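Fumarate lyase (Mesorhizobium sp., PDB 3C8T) belongs to the fumarate lyase superfamily of largely helical enzymes, whose four subunits assemble around a shared core of long helices. Local coordinates at residues G292-I295 and V296-H299; T301-L304 and D305-I308. All coordinates share one frame; numbering follows the deposited sequence.

Contact 1 of 2, residues G292-I295 and V296-H299; sequences GARI and VRNH
Two successive turns of the central helix 284-306, Gly292-Ile295 and Val296-His299, meet through side chains one turn apart, at the place where four subunits come together. Val296 N bonds Gly292 O at 2.8 Å, and three more i to i+4 bonds follow, from Arg297, Asn298 and His299. On the intersubunit side the Arg294 chain, bent at chi2, lays CG over one face of the Arg297 guanidinium, 4.1 Å from NH1; the two guanidinium planes stand 74° apart. Arg297 carries its CG anti to the backbone N (chi1 179°) and bends at chi3, which brings NH2 to Asn298 OD1 at 3.1 Å, a straight bond in the guanidinium plane. Ile295 and His299 run alongside each other, CG2 to NE2 3.4 Å, while His299 CD2 lies 3.1 Å from Ile295 O, which approaches the ring obliquely; His299 also packs on Ala324 and Glu327 of helix 315-344. Val296 turns CG2 back against Gly292 O (3.2 Å) and packs on helix 229-255. Arg294 NH1 bonds Leu290 O. Arg297 reaches Asp305 of the second subunit through NH2 and Asp305 of the third through NH1. Those two carboxylates probably offset the charge of Arg297, whose NH1 lies close to Arg297 NH1 of the fourth subunit, while Asn298 helps fix the rotation of its guanidinium.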
loop_
_atom_site.group_PDB
_atom_site.type_symbol
_atom_site.label_atom_id
_atom_site.label_comp_id
_atom_site.label_asym_id
_atom_site.label_seq_id
_atom_site.Cartn_x
_atom_site.Cartn_y
_atom_site.Cartn_z
ATOM N N GLY A 292 -9.338 -11.427 0.981
ATOM C CA GLY A 292 -8.041 -12.072 1.187
ATOM C C GLY A 292 -6.972 -11.596 0.225
ATOM O O GLY A 292 -5.827 -11.371 0.633
ATOM N N ALA A 293 -7.337 -11.434 -1.046
ATOM C CA ALA A 293 -6.456 -10.883 -2.055
ATOM C C ALA A 293 -5.842 -9.542 -1.698
ATOM O O ALA A 293 -4.658 -9.314 -1.966
ATOM C CB ALA A 293 -7.170 -10.787 -3.394
ATOM N N ARG A 294 -6.634 -8.646 -1.118
ATOM C CA ARG A 294 -6.119 -7.364 -0.621
ATOM C C ARG A 294 -5.191 -7.515 0.581
ATOM O O ARG A 294 -4.284 -6.701 0.752
ATOM C CB ARG A 294 -7.264 -6.454 -0.150
ATOM C CG ARG A 294 -7.940 -5.674 -1.162
ATOM C CD ARG A 294 -8.319 -6.506 -2.355
ATOM N NE ARG A 294 -8.905 -5.671 -3.398
ATOM C CZ ARG A 294 -10.158 -5.800 -3.811
ATOM N NH1 ARG A 294 -10.929 -6.731 -3.268
ATOM N NH2 ARG A 294 -10.641 -5.007 -4.763
ATOM N N ILE A 295 -5.462 -8.495 1.449
ATOM C CA ILE A 295 -4.648 -8.716 2.643
ATOM C C ILE A 295 -3.282 -9.310 2.242
ATOM O O ILE A 295 -2.229 -8.926 2.786
ATOM C CB ILE A 295 -5.333 -9.694 3.630
ATOM C CG1 ILE A 295 -6.645 -9.135 4.198
ATOM C CG2 ILE A 295 -4.361 -10.124 4.735
ATOM C CD1 ILE A 295 -6.487 -7.828 4.847
ATOM N N VAL A 296 -3.303 -10.255 1.303
ATOM C CA VAL A 296 -2.057 -10.820 0.738
ATOM C C VAL A 296 -1.254 -9.714 0.036
ATOM O O VAL A 296 -0.066 -9.583 0.262
ATOM C CB VAL A 296 -2.332 -11.995 -0.242
ATOM C CG1 VAL A 296 -0.994 -12.599 -0.724
ATOM C CG2 VAL A 296 -3.125 -13.066 0.472
ATOM N N ARG A 297 -1.925 -8.888 -0.774
ATOM C CA ARG A 297 -1.281 -7.717 -1.357
ATOM C C ARG A 297 -0.581 -6.879 -0.276
ATOM O O ARG A 297 0.543 -6.458 -0.460
ATOM C CB ARG A 297 -2.288 -6.866 -2.120
ATOM C CG ARG A 297 -1.692 -5.577 -2.764
ATOM C CD ARG A 297 -2.805 -4.513 -3.037
ATOM N NE ARG A 297 -3.253 -3.916 -1.773
ATOM C CZ ARG A 297 -4.375 -3.212 -1.559
ATOM N NH1 ARG A 297 -5.253 -2.952 -2.531
ATOM N NH2 ARG A 297 -4.625 -2.789 -0.317
ATOM N N ASN A 298 -1.255 -6.632 0.843
ATOM C CA ASN A 298 -0.641 -5.891 1.960
ATOM C C ASN A 298 0.571 -6.632 2.526
ATOM O O ASN A 298 1.570 -6.013 2.847
ATOM C CB ASN A 298 -1.647 -5.694 3.090
ATOM C CG ASN A 298 -2.618 -4.554 2.826
ATOM O OD1 ASN A 298 -2.555 -3.846 1.784
ATOM N ND2 ASN A 298 -3.526 -4.361 3.771
ATOM N N HIS A 299 0.487 -7.956 2.666
ATOM C CA HIS A 299 1.695 -8.694 3.110
ATOM C C HIS A 299 2.858 -8.543 2.093
ATOM O O HIS A 299 4.008 -8.500 2.494
ATOM C CB HIS A 299 1.389 -10.158 3.477
ATOM C CG HIS A 299 0.412 -10.292 4.623
ATOM N ND1 HIS A 299 0.633 -9.721 5.863
ATOM C CD2 HIS A 299 -0.797 -10.900 4.702
ATOM C CE1 HIS A 299 -0.395 -9.981 6.656
ATOM N NE2 HIS A 299 -1.277 -10.691 5.973
#

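Contact 2 of 2, residues T301-L304 and D305-I308; sequences TSML and DAMI
The carboxylate of Asp305 is the flat group here, and it folds back along the helix toward Thr301: OD2 lies 3.5 Å from Thr301 O, two acceptors side by side, and 4.4 Å from Thr301 CG2. Neither approach is a bond; the carboxylate oxygens are held from other chains, OD2 by a salt bridge to Arg297 NH2 of the second subunit and OD1 by one to Arg297 NH1 of the third. The two arginines of those neighbouring subunits probably ease the closeness of OD2 to the carbonyl and favour the charged form of the acid. The first torsion of Asp305 (chi1 -65°) sets CG beside its own backbone N, which donates to Thr301 O at 3.2 Å. Ala306 N follows with a 2.9 Å bond to Ser302 O, but Met307 N reaches Met303 O only weakly, its N-H...O angle only 135°. Leu304 and Met307 lie alongside each other and point the same way, CD2 to SD 4.1 Å, and Met307 CG rests 3.4 Å from Met303 O. Met303 curls its chain so that CE comes to 4.4 Å from Ala306 CB. This C-terminal part of helix 284-306 packs on two long helices of its own chain: Met303 packs on Val231 and Val235 of helix 229-255 and on Glu321 and Ala324 of helix 315-344, while Thr301 meets Thr301 of the third subunit and Ile308 touches Met250 of that same chain.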
loop_
_atom_site.group_PDB
_atom_site.type_symbol
_atom_site.label_atom_id
_atom_site.label_comp_id
_atom_site.label_asym_id
_atom_site.label_seq_id
_atom_site.Cartn_x
_atom_site.Cartn_y
_atom_site.Cartn_z
ATOM N N THR A 301 3.440 -5.857 0.079
ATOM C CA THR A 301 3.871 -4.501 0.429
ATOM C C THR A 301 4.822 -4.456 1.628
ATOM O O THR A 301 5.897 -3.866 1.512
ATOM C CB THR A 301 2.647 -3.611 0.637
ATOM O OG1 THR A 301 1.847 -3.712 -0.542
ATOM C CG2 THR A 301 3.036 -2.135 0.816
ATOM N N SER A 302 4.457 -5.108 2.742
ATOM C CA SER A 302 5.347 -5.213 3.915
ATOM C C SER A 302 6.683 -5.850 3.594
ATOM O O SER A 302 7.690 -5.453 4.146
ATOM C CB SER A 302 4.728 -6.057 5.049
ATOM O OG SER A 302 3.575 -5.487 5.619
ATOM N N MET A 303 6.687 -6.868 2.737
ATOM C CA MET A 303 7.952 -7.518 2.361
ATOM C C MET A 303 8.873 -6.581 1.563
ATOM O O MET A 303 10.071 -6.589 1.751
ATOM C CB MET A 303 7.734 -8.884 1.636
ATOM C CG MET A 303 7.349 -10.033 2.605
ATOM S SD MET A 303 8.502 -10.339 4.010
ATOM C CE MET A 303 10.039 -10.540 3.153
ATOM N N LEU A 304 8.300 -5.760 0.698
ATOM C CA LEU A 304 9.094 -4.741 0.003
ATOM C C LEU A 304 9.701 -3.729 0.975
ATOM O O LEU A 304 10.821 -3.292 0.778
ATOM C CB LEU A 304 8.250 -4.061 -1.104
ATOM C CG LEU A 304 7.873 -5.023 -2.269
ATOM C CD1 LEU A 304 6.860 -4.421 -3.196
ATOM C CD2 LEU A 304 9.095 -5.460 -3.047
ATOM N N ASP A 305 8.975 -3.386 2.038
ATOM C CA ASP A 305 9.522 -2.573 3.117
ATOM C C ASP A 305 10.627 -3.307 3.909
ATOM O O ASP A 305 11.654 -2.731 4.227
ATOM C CB ASP A 305 8.417 -2.084 4.076
ATOM C CG ASP A 305 7.404 -1.121 3.403
ATOM O OD1 ASP A 305 7.813 -0.265 2.587
ATOM O OD2 ASP A 305 6.176 -1.201 3.708
ATOM N N ALA A 306 10.410 -4.583 4.211
ATOM C CA ALA A 306 11.350 -5.396 4.975
ATOM C C ALA A 306 12.706 -5.585 4.275
ATOM O O ALA A 306 13.722 -5.892 4.931
ATOM C CB ALA A 306 10.719 -6.786 5.293
ATOM N N MET A 307 12.710 -5.430 2.960
ATOM C CA MET A 307 13.933 -5.506 2.147
ATOM C C MET A 307 14.916 -4.404 2.459
ATOM O O MET A 307 16.119 -4.587 2.248
ATOM C CB MET A 307 13.600 -5.407 0.649
ATOM C CG MET A 307 12.973 -6.653 0.070
ATOM S SD MET A 307 12.792 -6.495 -1.706
ATOM C CE MET A 307 14.513 -6.804 -2.113
ATOM N N ILE A 308 14.429 -3.258 2.930
ATOM C CA ILE A 308 15.337 -2.148 3.297
ATOM C C ILE A 308 15.878 -2.504 4.666
ATOM O O ILE A 308 15.384 -2.029 5.690
ATOM C CB ILE A 308 14.657 -0.750 3.384
ATOM C CG1 ILE A 308 13.572 -0.541 2.321
ATOM C CG2 ILE A 308 15.675 0.351 3.329
ATOM C CD1 ILE A 308 13.999 -0.634 0.909
#

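In the fold
Both contacts lie on helix 284-306 in series, their centres about 14 Å apart, and both are buried. The centre of contact 1 lies about 11 Å from that of the chain, the centre of contact 2 about 19 Å. Residues 292-299 keep regular helical bonding throughout and present basic groups; residues 301-308 run out of helix into a turn and present an acid with thioether and aliphatic packing. The charges of the two are complementary across subunits: Arg297 of contact 1 pairs with Asp305 of contact 2 in neighbouring chains. Within one chain, Thr301 OG1 bonds Arg297 O, tying the contacts along the helix. Both also pack against helices 229-255 and 315-344.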